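Local coordinates for protein Bd3459 (Bdellovibrio bacteriovorus, PDB 5CEC) that probably acts as a serine-type D-Ala-D-Ala carboxypeptidase or endopeptidase of the S13 family during bacterial predation and is bound by the immunity protein Bd3460, at residues S237-L240 / K241-L244; T77-A80 / V81-G85; V331-A335 / A336-A340; V313-S316 / L317-L321; P114-G117 / R118-Y122. The protein carries 1 engineered substitution. All blocks are in the same frame, centred on the assembly; numbering follows the deposited sequence.

Along the chain the order is interaction 2, 5, 1, 4, 3. Each is a local contact within its own unbroken piece of chain. Interactions 2 and 4 lie on helices 72-84 and 307-322, with centres about 10 Å apart, and the two helices pack directly on each other. Interaction 1 opens helix 240-250 and touches interactions 2, 3 and 5. Interaction 3 lies at the short edge strand 333-334 of the antiparallel sheet that also holds strand 354-361. Interaction 5 starts helix 118-130; its centre is about 29 Å from that of interaction 4, across the centre of the chain. Interaction 1 therefore links the helices and the edge strand to the start of helix 118-130.

Interaction 1 (S237-L240 / K241-L244); sequences SAPL and KTIL
Pro239, just before helix 240-250, and Leu240, its first residue, bond to the turn that follows mainly through their backbone. Pro239 is the N-cap residue. Its O accepts from Ile243 N at 3.3 Å, with an N-H...O angle of 163°, and more weakly from Thr242 N. Leu240 O takes Leu244 N at 2.8 Å in a nearly straight bond.

Apolar contacts follow the same turn. Leu240 CG rests on Leu244 CD1 at 3.6 Å, and the two side chains cross at a slant. Ala238 CB meets Thr242 CG2 at 3.8 Å. Separately, the methyl CD1 of Ile243 lies against a carbonyl oxygen, Ala238 O, at 3.7 Å.

The Lys241 side chain starts with CG between the backbone N and the carbonyl carbon (chi1 63°) and then runs fully extended. This carries its CE past the proline ring, 3.8 Å from Pro239 CG. Its NZ goes on to bond Tyr326 OH. Thr242 OG1 touches the same Pro239 CG at 3.7 Å.

Strand 231-236 leads into this helix start. Leu240 and Leu244 pack against helix 72-84. Ile243 faces Ile255 of helix 253-262, and Leu244 also touches Leu259 there.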
loop_
_atom_site.group_PDB
_atom_site.type_symbol
_atom_site.label_atom_id
_atom_site.label_comp_id
_atom_site.label_asym_id
_atom_site.label_seq_id
_atom_site.Cartn_x
_atom_site.Cartn_y
_atom_site.Cartn_z
ATOM N N SER A 237 -1.872 2.611 -21.849
ATOM C CA SER A 237 -1.571 2.829 -20.444
ATOM C C SER A 237 -0.141 3.281 -20.255
ATOM O O SER A 237 0.702 3.132 -21.155
ATOM C CB SER A 237 -1.789 1.562 -19.618
ATOM O OG SER A 237 -0.782 0.599 -19.868
ATOM N N ALA A 238 0.157 3.789 -19.069
ATOM C CA ALA A 238 1.524 3.856 -18.546
ATOM C C ALA A 238 2.141 2.451 -18.635
ATOM O O ALA A 238 1.421 1.434 -18.632
ATOM C CB ALA A 238 1.521 4.378 -17.093
ATOM N N PRO A 239 3.470 2.391 -18.677
ATOM C CA PRO A 239 4.074 1.059 -18.741
ATOM C C PRO A 239 3.749 0.236 -17.498
ATOM O O PRO A 239 3.493 0.774 -16.407
ATOM C CB PRO A 239 5.564 1.328 -18.856
ATOM C CG PRO A 239 5.777 2.757 -18.517
ATOM C CD PRO A 239 4.471 3.476 -18.689
ATOM N N LEU A 240 3.824 -1.081 -17.662
ATOM C CA LEU A 240 3.523 -1.991 -16.569
ATOM C C LEU A 240 4.304 -1.684 -15.294
ATOM O O LEU A 240 3.734 -1.748 -14.205
ATOM C CB LEU A 240 3.764 -3.442 -17.001
ATOM C CG LEU A 240 3.486 -4.497 -15.940
ATOM C CD1 LEU A 240 2.019 -4.578 -15.579
ATOM C CD2 LEU A 240 4.040 -5.842 -16.361
ATOM N N LYS A 241 5.575 -1.314 -15.423
ATOM C CA LYS A 241 6.368 -0.991 -14.236
ATOM C C LYS A 241 5.670 0.090 -13.381
ATOM O O LYS A 241 5.743 0.045 -12.166
ATOM C CB LYS A 241 7.805 -0.582 -14.608
ATOM C CG LYS A 241 7.889 0.688 -15.446
ATOM C CD LYS A 241 9.263 1.112 -15.911
ATOM C CE LYS A 241 9.113 2.396 -16.702
ATOM N NZ LYS A 241 10.388 3.078 -17.008
ATOM N N THR A 242 5.090 1.093 -14.045
ATOM C CA THR A 242 4.389 2.186 -13.369
ATOM C C THR A 242 3.119 1.681 -12.655
ATOM O O THR A 242 2.801 2.083 -11.525
ATOM C CB THR A 242 4.058 3.301 -14.355
ATOM O OG1 THR A 242 5.271 3.722 -14.973
ATOM C CG2 THR A 242 3.321 4.461 -13.705
ATOM N N ILE A 243 2.364 0.868 -13.360
ATOM C CA ILE A 243 1.154 0.253 -12.788
ATOM C C ILE A 243 1.519 -0.564 -11.543
ATOM O O ILE A 243 0.852 -0.496 -10.494
ATOM C CB ILE A 243 0.421 -0.611 -13.841
ATOM C CG1 ILE A 243 -0.092 0.299 -14.970
ATOM C CG2 ILE A 243 -0.714 -1.436 -13.181
ATOM C CD1 ILE A 243 -0.583 -0.485 -16.165
ATOM N N LEU A 244 2.589 -1.342 -11.668
ATOM C CA LEU A 244 3.095 -2.143 -10.545
ATOM C C LEU A 244 3.575 -1.278 -9.381
ATOM O O LEU A 244 3.264 -1.548 -8.222
ATOM C CB LEU A 244 4.214 -3.087 -11.002
ATOM C CG LEU A 244 3.765 -4.166 -11.980
ATOM C CD1 LEU A 244 4.970 -4.809 -12.621
ATOM C CD2 LEU A 244 2.897 -5.233 -11.350
#

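Interaction 2 (T77-A80 / V81-G85); sequences TLWA and VDRLG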
loop_
_atom_site.group_PDB
_atom_site.type_symbol
_atom_site.label_atom_id
_atom_site.label_comp_id
_atom_site.label_asym_id
_atom_site.label_seq_id
_atom_site.Cartn_x
_atom_site.Cartn_y
_atom_site.Cartn_z
ATOM N N THR A 77 3.604 -9.439 -9.086
ATOM C CA THR A 77 4.523 -8.527 -9.793
ATOM C C THR A 77 5.496 -9.348 -10.630
ATOM O O THR A 77 5.678 -9.056 -11.811
ATOM C CB THR A 77 5.248 -7.637 -8.787
ATOM O OG1 THR A 77 4.286 -6.801 -8.141
ATOM C CG2 THR A 77 6.237 -6.762 -9.415
ATOM N N LEU A 78 6.116 -10.364 -10.039
ATOM C CA LEU A 78 7.055 -11.220 -10.791
ATOM C C LEU A 78 6.332 -11.865 -11.979
ATOM O O LEU A 78 6.848 -11.865 -13.106
ATOM C CB LEU A 78 7.601 -12.309 -9.877
ATOM C CG LEU A 78 8.403 -13.398 -10.580
ATOM C CD1 LEU A 78 9.622 -12.847 -11.318
ATOM C CD2 LEU A 78 8.826 -14.478 -9.613
ATOM N N TRP A 79 5.157 -12.444 -11.728
ATOM C CA TRP A 79 4.420 -13.138 -12.788
ATOM C C TRP A 79 4.156 -12.168 -13.949
ATOM O O TRP A 79 4.411 -12.505 -15.113
ATOM C CB TRP A 79 3.108 -13.727 -12.256
ATOM C CG TRP A 79 2.405 -14.636 -13.169
ATOM C CD1 TRP A 79 2.932 -15.327 -14.246
ATOM C CD2 TRP A 79 1.058 -15.069 -13.050
ATOM N NE1 TRP A 79 1.981 -16.131 -14.801
ATOM C CE2 TRP A 79 0.820 -15.988 -14.092
ATOM C CE3 TRP A 79 0.008 -14.749 -12.185
ATOM C CZ2 TRP A 79 -0.382 -16.610 -14.250
ATOM C CZ3 TRP A 79 -1.196 -15.364 -12.380
ATOM C CH2 TRP A 79 -1.388 -16.254 -13.413
ATOM N N ALA A 80 3.658 -10.965 -13.637
ATOM C CA ALA A 80 3.349 -9.987 -14.669
ATOM C C ALA A 80 4.631 -9.533 -15.417
ATOM O O ALA A 80 4.609 -9.341 -16.637
ATOM C CB ALA A 80 2.590 -8.815 -14.071
ATOM N N VAL A 81 5.706 -9.253 -14.673
ATOM C CA VAL A 81 6.969 -8.836 -15.304
ATOM C C VAL A 81 7.460 -9.903 -16.272
ATOM O O VAL A 81 7.888 -9.602 -17.375
ATOM C CB VAL A 81 8.036 -8.478 -14.249
ATOM C CG1 VAL A 81 9.451 -8.379 -14.834
ATOM C CG2 VAL A 81 7.646 -7.202 -13.533
ATOM N N ASP A 82 7.381 -11.156 -15.856
ATOM C CA ASP A 82 7.822 -12.284 -16.718
ATOM C C ASP A 82 6.893 -12.482 -17.923
ATOM O O ASP A 82 7.362 -12.734 -19.033
ATOM C CB ASP A 82 7.924 -13.580 -15.900
ATOM C CG ASP A 82 9.265 -13.753 -15.228
ATOM O OD1 ASP A 82 10.190 -12.903 -15.422
ATOM O OD2 ASP A 82 9.392 -14.772 -14.522
ATOM N N ARG A 83 5.585 -12.400 -17.726
ATOM C CA ARG A 83 4.650 -12.683 -18.808
ATOM C C ARG A 83 4.525 -11.517 -19.794
ATOM O O ARG A 83 4.331 -11.743 -20.993
ATOM C CB ARG A 83 3.266 -12.979 -18.255
ATOM C CG ARG A 83 3.066 -14.397 -17.830
ATOM C CD ARG A 83 2.782 -15.285 -19.055
ATOM N NE ARG A 83 1.503 -14.928 -19.691
ATOM C CZ ARG A 83 0.289 -15.268 -19.254
ATOM N NH1 ARG A 83 0.131 -16.079 -18.210
ATOM N NH2 ARG A 83 -0.790 -14.810 -19.882
ATOM N N LEU A 84 4.589 -10.290 -19.295
ATOM C CA LEU A 84 4.340 -9.097 -20.118
ATOM C C LEU A 84 5.544 -8.239 -20.419
ATOM O O LEU A 84 5.613 -7.618 -21.490
ATOM C CB LEU A 84 3.272 -8.239 -19.459
ATOM C CG LEU A 84 1.932 -8.925 -19.174
ATOM C CD1 LEU A 84 1.065 -7.986 -18.362
ATOM C CD2 LEU A 84 1.240 -9.360 -20.451
ATOM N N GLY A 85 6.467 -8.173 -19.471
ATOM C CA GLY A 85 7.615 -7.280 -19.535
ATOM C C GLY A 85 7.311 -5.960 -18.827
ATOM O O GLY A 85 6.199 -5.448 -18.894
HETATM O O HOH W 1 2.098 -17.870 -17.132
#
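Trp79 and Arg83 sit one turn apart near the end of helix 72-84 and are joined by three kinds of contact. The first is the backbone. Arg83 N bonds Trp79 O at 2.9 Å, within a regular run of i to i+4 bonds that goes from Val81 N on Thr77 O to Leu84 N on Ala80 O at 2.8 Å.

The second is packing. The Trp79 and Arg83 side chains lie side by side and point the same way. Arg83 CG comes within 3.7 Å of Trp79 NE1. The arginine is folded at chi2 and chi3, which brings its NH1 back to 3.9 Å from that NE1. The ring and guanidinium planes are steeply turned, 77° apart.

The third is a water bridge. One water lies in the plane of the indole and accepts from Trp79 NE1 and from Arg83 NH1, each at 2.9 Å. Arg83 NH1 also bonds Leu263 O.

A separate contact on the same helix, also spanning one turn, pairs a methyl with a carboxylate. Leu78 CD1 lies 3.7 Å from Asp82 OD2, which is held by Tyr272 OH and a salt bridge to Lys276. Gly85, with positive phi, ends the helix.

Helix 265-277 covers the Trp79 side, where Tyr272 stacks on the indole and Phe269 meets it edge-to-face. Helix 240-250 packs on Ala80 and Val81, and helix 307-322 on Leu78 and Val81.

Interaction 3 (V331-A335 / A336-A340); sequences VMAVA and AKDKA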
loop_
_atom_site.group_PDB
_atom_site.type_symbol
_atom_site.label_atom_id
_atom_site.label_comp_id
_atom_site.label_asym_id
_atom_site.label_seq_id
_atom_site.Cartn_x
_atom_site.Cartn_y
_atom_site.Cartn_z
ATOM N N VAL A 331 9.452 -0.943 -9.213
ATOM C CA VAL A 331 8.157 -1.588 -9.055
ATOM C C VAL A 331 7.677 -1.763 -7.608
ATOM O O VAL A 331 6.537 -2.154 -7.407
ATOM C CB VAL A 331 8.090 -2.956 -9.771
ATOM C CG1 VAL A 331 8.371 -2.799 -11.266
ATOM C CG2 VAL A 331 9.021 -3.972 -9.133
ATOM N N MET A 332 8.523 -1.463 -6.638
ATOM C CA MET A 332 8.220 -1.627 -5.209
ATOM C C MET A 332 8.635 -0.384 -4.454
ATOM O O MET A 332 9.448 0.417 -4.941
ATOM C CB MET A 332 8.964 -2.810 -4.582
ATOM C CG MET A 332 8.401 -4.145 -4.984
ATOM S SD MET A 332 9.461 -5.536 -4.554
ATOM C CE MET A 332 9.363 -5.406 -2.780
ATOM N N ALA A 333 7.981 -0.161 -3.310
ATOM C CA ALA A 333 8.105 1.091 -2.569
ATOM C C ALA A 333 9.431 1.169 -1.825
ATOM O O ALA A 333 9.942 0.164 -1.328
ATOM C CB ALA A 333 6.971 1.199 -1.584
ATOM N N VAL A 334 9.946 2.380 -1.695
ATOM C CA VAL A 334 11.200 2.676 -1.012
ATOM C C VAL A 334 10.892 3.376 0.313
ATOM O O VAL A 334 10.213 4.429 0.365
ATOM C CB VAL A 334 12.134 3.536 -1.877
ATOM C CG1 VAL A 334 13.428 3.814 -1.140
ATOM C CG2 VAL A 334 12.415 2.823 -3.191
ATOM N N ALA A 335 11.370 2.754 1.387
ATOM C CA ALA A 335 11.122 3.256 2.734
ATOM C C ALA A 335 11.527 4.726 2.864
ATOM O O ALA A 335 12.657 5.112 2.478
ATOM C CB ALA A 335 11.905 2.460 3.741
ATOM N N ALA A 336 10.605 5.532 3.385
ATOM C CA ALA A 336 10.766 6.967 3.642
ATOM C C ALA A 336 10.856 7.859 2.425
ATOM O O ALA A 336 10.740 9.052 2.560
ATOM C CB ALA A 336 11.912 7.242 4.610
ATOM N N LYS A 337 11.113 7.304 1.259
ATOM C CA LYS A 337 11.219 8.094 0.031
ATOM C C LYS A 337 9.894 8.142 -0.720
ATOM O O LYS A 337 9.540 9.164 -1.275
ATOM C CB LYS A 337 12.299 7.491 -0.871
ATOM C CG LYS A 337 13.669 7.466 -0.216
ATOM C CD LYS A 337 14.350 8.821 -0.307
ATOM C CE LYS A 337 14.974 9.023 -1.699
ATOM N NZ LYS A 337 15.992 10.113 -1.718
ATOM N N ASP A 338 9.191 7.002 -0.795
ATOM C CA ASP A 338 7.859 6.955 -1.399
ATOM C C ASP A 338 6.855 7.318 -0.316
ATOM O O ASP A 338 6.355 6.478 0.435
ATOM C CB ASP A 338 7.592 5.599 -2.059
ATOM C CG ASP A 338 8.435 5.405 -3.294
ATOM O OD1 ASP A 338 8.508 6.393 -4.097
ATOM O OD2 ASP A 338 9.003 4.324 -3.476
ATOM N N LYS A 339 6.613 8.614 -0.190
ATOM C CA LYS A 339 5.781 9.122 0.878
ATOM C C LYS A 339 4.334 8.616 0.743
ATOM O O LYS A 339 3.640 8.429 1.773
ATOM C CB LYS A 339 5.852 10.651 0.906
ATOM C CG LYS A 339 7.247 11.200 1.134
ATOM C CD LYS A 339 7.868 10.624 2.381
ATOM C CE LYS A 339 9.001 11.465 2.937
ATOM N NZ LYS A 339 9.488 10.848 4.210
ATOM N N ALA A 340 3.898 8.417 -0.502
ATOM C CA ALA A 340 2.554 7.947 -0.861
ATOM C C ALA A 340 2.581 6.432 -1.007
ATOM O O ALA A 340 2.117 5.828 -2.040
ATOM C CB ALA A 340 2.026 8.615 -2.123
#
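Val334 and Asp338 are tied together where the chain turns out of a short strand. Ala335 and Ala336 form the corner of a type II beta turn, with Ala336 at positive phi (69°). Val334 O accepts two backbone N-H groups. Asp338 N meets it in the carbonyl plane at 3.0 Å, almost straight. Lys337 N closes the beta turn at 3.1 Å, but comes from above that plane. Asp338 is itself the centre of an inverse gamma turn.

Strand 333-334 is weakly bonded and forms an edge of the antiparallel sheet, next to strand 354-361. That neighbour carries Lys357, part of a K(T/S)G-type motif as in penicillin-binding proteins, although its role here is unconfirmed. Met332 touches Lys357 just before the turn.

Among side chains, Asp338 does most. Its CG is anti to the carbonyl carbon (chi1 -70°), which turns the carboxylate back to the strand. Its OD2 accepts Val334 N at 2.8 Å, on the anti side and 20° out of the carboxylate plane. Val334 is thus held at both its N and its O by one residue. The same OD2 makes a salt bridge with Lys245 of helix 240-250, and OD1 takes Tyr421 OH. This lysine and these N-H and hydroxyl donors would favour a charged carboxylate. Val334 CG1 lies alongside Lys337, 3.8 Å from its CG, before the lysine bends off. Farther on, Lys339 curls back, and its NZ bonds Ala336 O at 2.7 Å.

Interaction 4 (V313-S316 / L317-L321); sequences VLYS and LDKSL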
loop_
_atom_site.group_PDB
_atom_site.type_symbol
_atom_site.label_atom_id
_atom_site.label_comp_id
_atom_site.label_asym_id
_atom_site.label_seq_id
_atom_site.Cartn_x
_atom_site.Cartn_y
_atom_site.Cartn_z
ATOM N N VAL A 313 11.481 -15.473 -5.116
ATOM C CA VAL A 313 10.705 -14.510 -5.887
ATOM C C VAL A 313 11.460 -13.198 -6.029
ATOM O O VAL A 313 11.512 -12.630 -7.138
ATOM C CB VAL A 313 9.309 -14.313 -5.242
ATOM C CG1 VAL A 313 8.604 -13.065 -5.766
ATOM C CG2 VAL A 313 8.457 -15.550 -5.487
ATOM N N LEU A 314 12.038 -12.711 -4.935
ATOM C CA LEU A 314 12.830 -11.467 -5.004
ATOM C C LEU A 314 14.025 -11.605 -5.962
ATOM O O LEU A 314 14.282 -10.714 -6.790
ATOM C CB LEU A 314 13.295 -11.031 -3.628
ATOM C CG LEU A 314 12.123 -10.498 -2.751
ATOM C CD1 LEU A 314 12.516 -10.570 -1.282
ATOM C CD2 LEU A 314 11.682 -9.094 -3.151
ATOM N N TYR A 315 14.756 -12.713 -5.845
ATOM C CA TYR A 315 15.906 -12.967 -6.722
ATOM C C TYR A 315 15.493 -12.939 -8.181
ATOM O O TYR A 315 16.126 -12.270 -9.030
ATOM C CB TYR A 315 16.521 -14.315 -6.402
ATOM C CG TYR A 315 17.641 -14.654 -7.319
ATOM C CD1 TYR A 315 17.408 -15.261 -8.548
ATOM C CD2 TYR A 315 18.941 -14.333 -6.976
ATOM C CE1 TYR A 315 18.445 -15.563 -9.394
ATOM C CE2 TYR A 315 19.990 -14.607 -7.819
ATOM C CZ TYR A 315 19.757 -15.232 -9.049
ATOM O OH TYR A 315 20.745 -15.522 -9.907
ATOM N N SER A 316 14.404 -13.636 -8.488
ATOM C CA SER A 316 13.902 -13.741 -9.858
ATOM C C SER A 316 13.353 -12.429 -10.394
ATOM O O SER A 316 13.551 -12.105 -11.570
ATOM C CB SER A 316 12.869 -14.868 -9.974
ATOM O OG SER A 316 13.456 -16.130 -9.734
ATOM N N LEU A 317 12.634 -11.666 -9.554
ATOM C CA LEU A 317 12.123 -10.383 -9.956
ATOM C C LEU A 317 13.264 -9.430 -10.260
ATOM O O LEU A 317 13.231 -8.699 -11.272
ATOM C CB LEU A 317 11.205 -9.836 -8.855
ATOM C CG LEU A 317 10.615 -8.445 -9.114
ATOM C CD1 LEU A 317 9.825 -8.372 -10.420
ATOM C CD2 LEU A 317 9.716 -8.067 -7.956
ATOM N N ASP A 318 14.240 -9.376 -9.356
ATOM C CA ASP A 318 15.409 -8.534 -9.552
ATOM C C ASP A 318 16.108 -8.893 -10.877
ATOM O O ASP A 318 16.501 -8.001 -11.652
ATOM C CB ASP A 318 16.359 -8.655 -8.363
ATOM C CG ASP A 318 17.067 -7.366 -7.994
ATOM O OD1 ASP A 318 16.839 -6.304 -8.613
ATOM O OD2 ASP A 318 17.879 -7.436 -7.043
ATOM N N LYS A 319 16.236 -10.184 -11.152
ATOM C CA LYS A 319 16.937 -10.650 -12.355
ATOM C C LYS A 319 16.188 -10.186 -13.598
ATOM O O LYS A 319 16.796 -9.630 -14.523
ATOM C CB LYS A 319 17.060 -12.169 -12.374
ATOM C CG LYS A 319 17.820 -12.690 -13.596
ATOM C CD LYS A 319 17.933 -14.190 -13.516
ATOM C CE LYS A 319 18.622 -14.750 -14.736
ATOM N NZ LYS A 319 18.688 -16.239 -14.699
ATOM N N SER A 320 14.863 -10.366 -13.607
ATOM C CA SER A 320 14.061 -9.983 -14.764
ATOM C C SER A 320 14.065 -8.460 -14.974
ATOM O O SER A 320 14.166 -7.977 -16.115
ATOM C CB SER A 320 12.637 -10.516 -14.622
ATOM O OG SER A 320 12.622 -11.954 -14.642
ATOM N N LEU A 321 13.963 -7.691 -13.890
ATOM C CA LEU A 321 14.053 -6.235 -13.999
ATOM C C LEU A 321 15.425 -5.767 -14.471
ATOM O O LEU A 321 15.508 -4.864 -15.304
ATOM C CB LEU A 321 13.718 -5.578 -12.664
ATOM C CG LEU A 321 12.257 -5.732 -12.234
ATOM C CD1 LEU A 321 12.128 -5.307 -10.776
ATOM C CD2 LEU A 321 11.313 -4.928 -13.131
HETATM O O HOH W 2 19.944 -16.997 -12.300
#
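Leu317 stands one turn beyond Val313 on helix 307-322, and its N bonds Val313 O at 2.8 Å. Its own side chain leaves toward Thr77 and Val74 of helix 72-84.

Asp318 N follows on Leu314 O at 2.9 Å. The carboxylate leads away from the contact to Tyr379 OH on strand 376-385.

Lys319 carries the side-chain part. Its N donates to Tyr315 O at 3.0 Å. With CG anti to the backbone N (chi1 -178°) and every later torsion extended, the lysine runs out beside the tyrosine. Its CD is 4.4 Å from Tyr315 CE1, a loose approach. At the end, one water accepts from Lys319 NZ at 2.8 Å. The same water lies in the plane of the Tyr315 ring, 2.9 Å from its OH.

Ser320 N bonds Ser316 O at 3.0 Å. Its OG turns to Asp82 OD1 on helix 72-84. Leu321 N continues the helix onto Leu317 O and its side chain packs on Val331.

The side-chain link between Tyr315 and Lys319 thus rests on a shared water rather than on close ring contact. That water takes a proton from the ammonium group and bonds the tyrosine hydroxyl as well, while the backbone bonds set the spacing.

Interaction 5 (P114-G117 / R118-Y122); sequences PLFG and RNMSY. With SO4 (sulfate ion), chain E.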
loop_
_atom_site.group_PDB
_atom_site.type_symbol
_atom_site.label_atom_id
_atom_site.label_comp_id
_atom_site.label_asym_id
_atom_site.label_seq_id
_atom_site.Cartn_x
_atom_site.Cartn_y
_atom_site.Cartn_z
ATOM N N PRO A 114 -5.578 -2.838 -16.006
ATOM C CA PRO A 114 -6.021 -3.052 -14.614
ATOM C C PRO A 114 -5.992 -1.813 -13.756
ATOM O O PRO A 114 -6.135 -1.906 -12.544
ATOM C CB PRO A 114 -5.010 -4.082 -14.094
ATOM C CG PRO A 114 -3.762 -3.682 -14.784
ATOM C CD PRO A 114 -4.174 -3.239 -16.174
ATOM N N LEU A 115 -5.814 -0.653 -14.387
ATOM C CA LEU A 115 -5.827 0.630 -13.689
ATOM C C LEU A 115 -6.641 1.644 -14.458
ATOM O O LEU A 115 -6.251 2.796 -14.588
ATOM C CB LEU A 115 -4.385 1.089 -13.424
ATOM C CG LEU A 115 -4.148 2.324 -12.570
ATOM C CD1 LEU A 115 -5.043 2.315 -11.347
ATOM C CD2 LEU A 115 -2.678 2.482 -12.202
ATOM N N PHE A 116 -7.810 1.215 -14.910
ATOM C CA PHE A 116 -8.683 2.047 -15.737
ATOM C C PHE A 116 -9.896 2.375 -14.884
ATOM O O PHE A 116 -10.822 1.570 -14.755
ATOM C CB PHE A 116 -9.048 1.365 -17.057
ATOM C CG PHE A 116 -9.395 2.308 -18.158
ATOM C CD1 PHE A 116 -10.322 3.311 -17.976
ATOM C CD2 PHE A 116 -8.782 2.221 -19.389
ATOM C CE1 PHE A 116 -10.651 4.188 -18.990
ATOM C CE2 PHE A 116 -9.112 3.106 -20.426
ATOM C CZ PHE A 116 -10.032 4.085 -20.209
ATOM N N GLY A 117 -9.851 3.565 -14.301
ATOM C CA GLY A 117 -10.902 4.057 -13.437
ATOM C C GLY A 117 -11.098 5.538 -13.669
ATOM O O GLY A 117 -10.962 6.034 -14.797
ATOM N N ARG A 118 -11.373 6.254 -12.586
ATOM C CA ARG A 118 -11.548 7.715 -12.644
ATOM C C ARG A 118 -10.473 8.422 -13.437
ATOM O O ARG A 118 -10.783 9.203 -14.341
ATOM C CB ARG A 118 -11.584 8.293 -11.203
ATOM C CG ARG A 118 -11.758 9.815 -11.161
ATOM C CD ARG A 118 -11.267 10.398 -9.841
ATOM N NE ARG A 118 -11.961 9.832 -8.695
ATOM C CZ ARG A 118 -13.167 10.219 -8.248
ATOM N NH1 ARG A 118 -13.881 11.144 -8.875
ATOM N NH2 ARG A 118 -13.644 9.666 -7.156
ATOM N N ASN A 119 -9.219 8.220 -13.059
ATOM C CA ASN A 119 -8.171 9.106 -13.586
ATOM C C ASN A 119 -7.834 8.814 -15.043
ATOM O O ASN A 119 -7.649 9.752 -15.846
ATOM C CB ASN A 119 -6.956 9.078 -12.678
ATOM C CG ASN A 119 -7.231 9.715 -11.351
ATOM O OD1 ASN A 119 -7.936 10.700 -11.307
ATOM N ND2 ASN A 119 -6.722 9.155 -10.273
ATOM N N MET A 120 -7.787 7.537 -15.435
ATOM C CA MET A 120 -7.651 7.223 -16.858
ATOM C C MET A 120 -8.837 7.742 -17.683
ATOM O O MET A 120 -8.673 8.180 -18.819
ATOM C CB MET A 120 -7.377 5.738 -17.075
ATOM C CG MET A 120 -7.037 5.440 -18.507
ATOM S SD MET A 120 -5.541 6.270 -19.054
ATOM C CE MET A 120 -4.713 5.010 -19.992
ATOM N N SER A 121 -10.023 7.706 -17.092
ATOM C CA SER A 121 -11.229 8.199 -17.760
ATOM C C SER A 121 -11.124 9.701 -17.975
ATOM O O SER A 121 -11.447 10.193 -19.058
ATOM C CB SER A 121 -12.496 7.870 -16.962
ATOM O OG SER A 121 -12.737 6.478 -16.958
ATOM N N TYR A 122 -10.673 10.424 -16.949
ATOM C CA TYR A 122 -10.451 11.858 -17.096
ATOM C C TYR A 122 -9.460 12.169 -18.201
ATOM O O TYR A 122 -9.663 13.089 -18.984
ATOM C CB TYR A 122 -9.936 12.475 -15.792
ATOM C CG TYR A 122 -10.912 12.576 -14.623
ATOM C CD1 TYR A 122 -12.279 12.287 -14.752
ATOM C CD2 TYR A 122 -10.444 12.960 -13.383
ATOM C CE1 TYR A 122 -13.143 12.392 -13.673
ATOM C CE2 TYR A 122 -11.291 13.068 -12.302
ATOM C CZ TYR A 122 -12.629 12.794 -12.446
ATOM O OH TYR A 122 -13.433 12.919 -11.354
HETATM S S SO4 E . -17.345 11.812 -8.474
HETATM O O1 SO4 E . -16.218 12.198 -7.583
HETATM O O2 SO4 E . -18.596 11.648 -7.707
HETATM O O3 SO4 E . -17.018 10.680 -9.352
HETATM O O4 SO4 E . -17.628 12.924 -9.458
HETATM O O HOH W 3 -7.597 5.192 -13.744
#
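Met120 lays its side chain over the Phe116 ring in a Met-aromatic contact at the start of helix 118-130, where Gly117 is the N-cap residue. Its CB is 3.9 Å from Phe116 CD1, at the ring margin. With CG anti to the backbone N (chi1 -172°), that methylene sits over the middle of the ring. Met120 CG is 3.6 Å from the Phe116 centroid and only 7° off the ring normal, a CH-pi contact. The SD is farther out, above the same ring, 5.2 Å from its centroid. The terminal CE goes on to Ser237. Phe116 also meets Phe145 edge-to-face.

Gly117 O is gripped twice by Ser121. The N donates at 3.0 Å, close to the line of the C=O. The OG donates at 2.8 Å from above the carbonyl plane, and also lies at the edge of the Phe116 ring. One water donates to Leu115 O and accepts from Gly117 N and Met120 N.

Arg118 makes a salt bridge to Glu153 through NE. Its NH1 holds a sulfate ion, probably from the crystallisation liquor, at 2.9 Å from O1. The same NH1 donates to Tyr122 OH at 3.1 Å, with the hydroxyl oxygen just 2° out of the guanidinium plane.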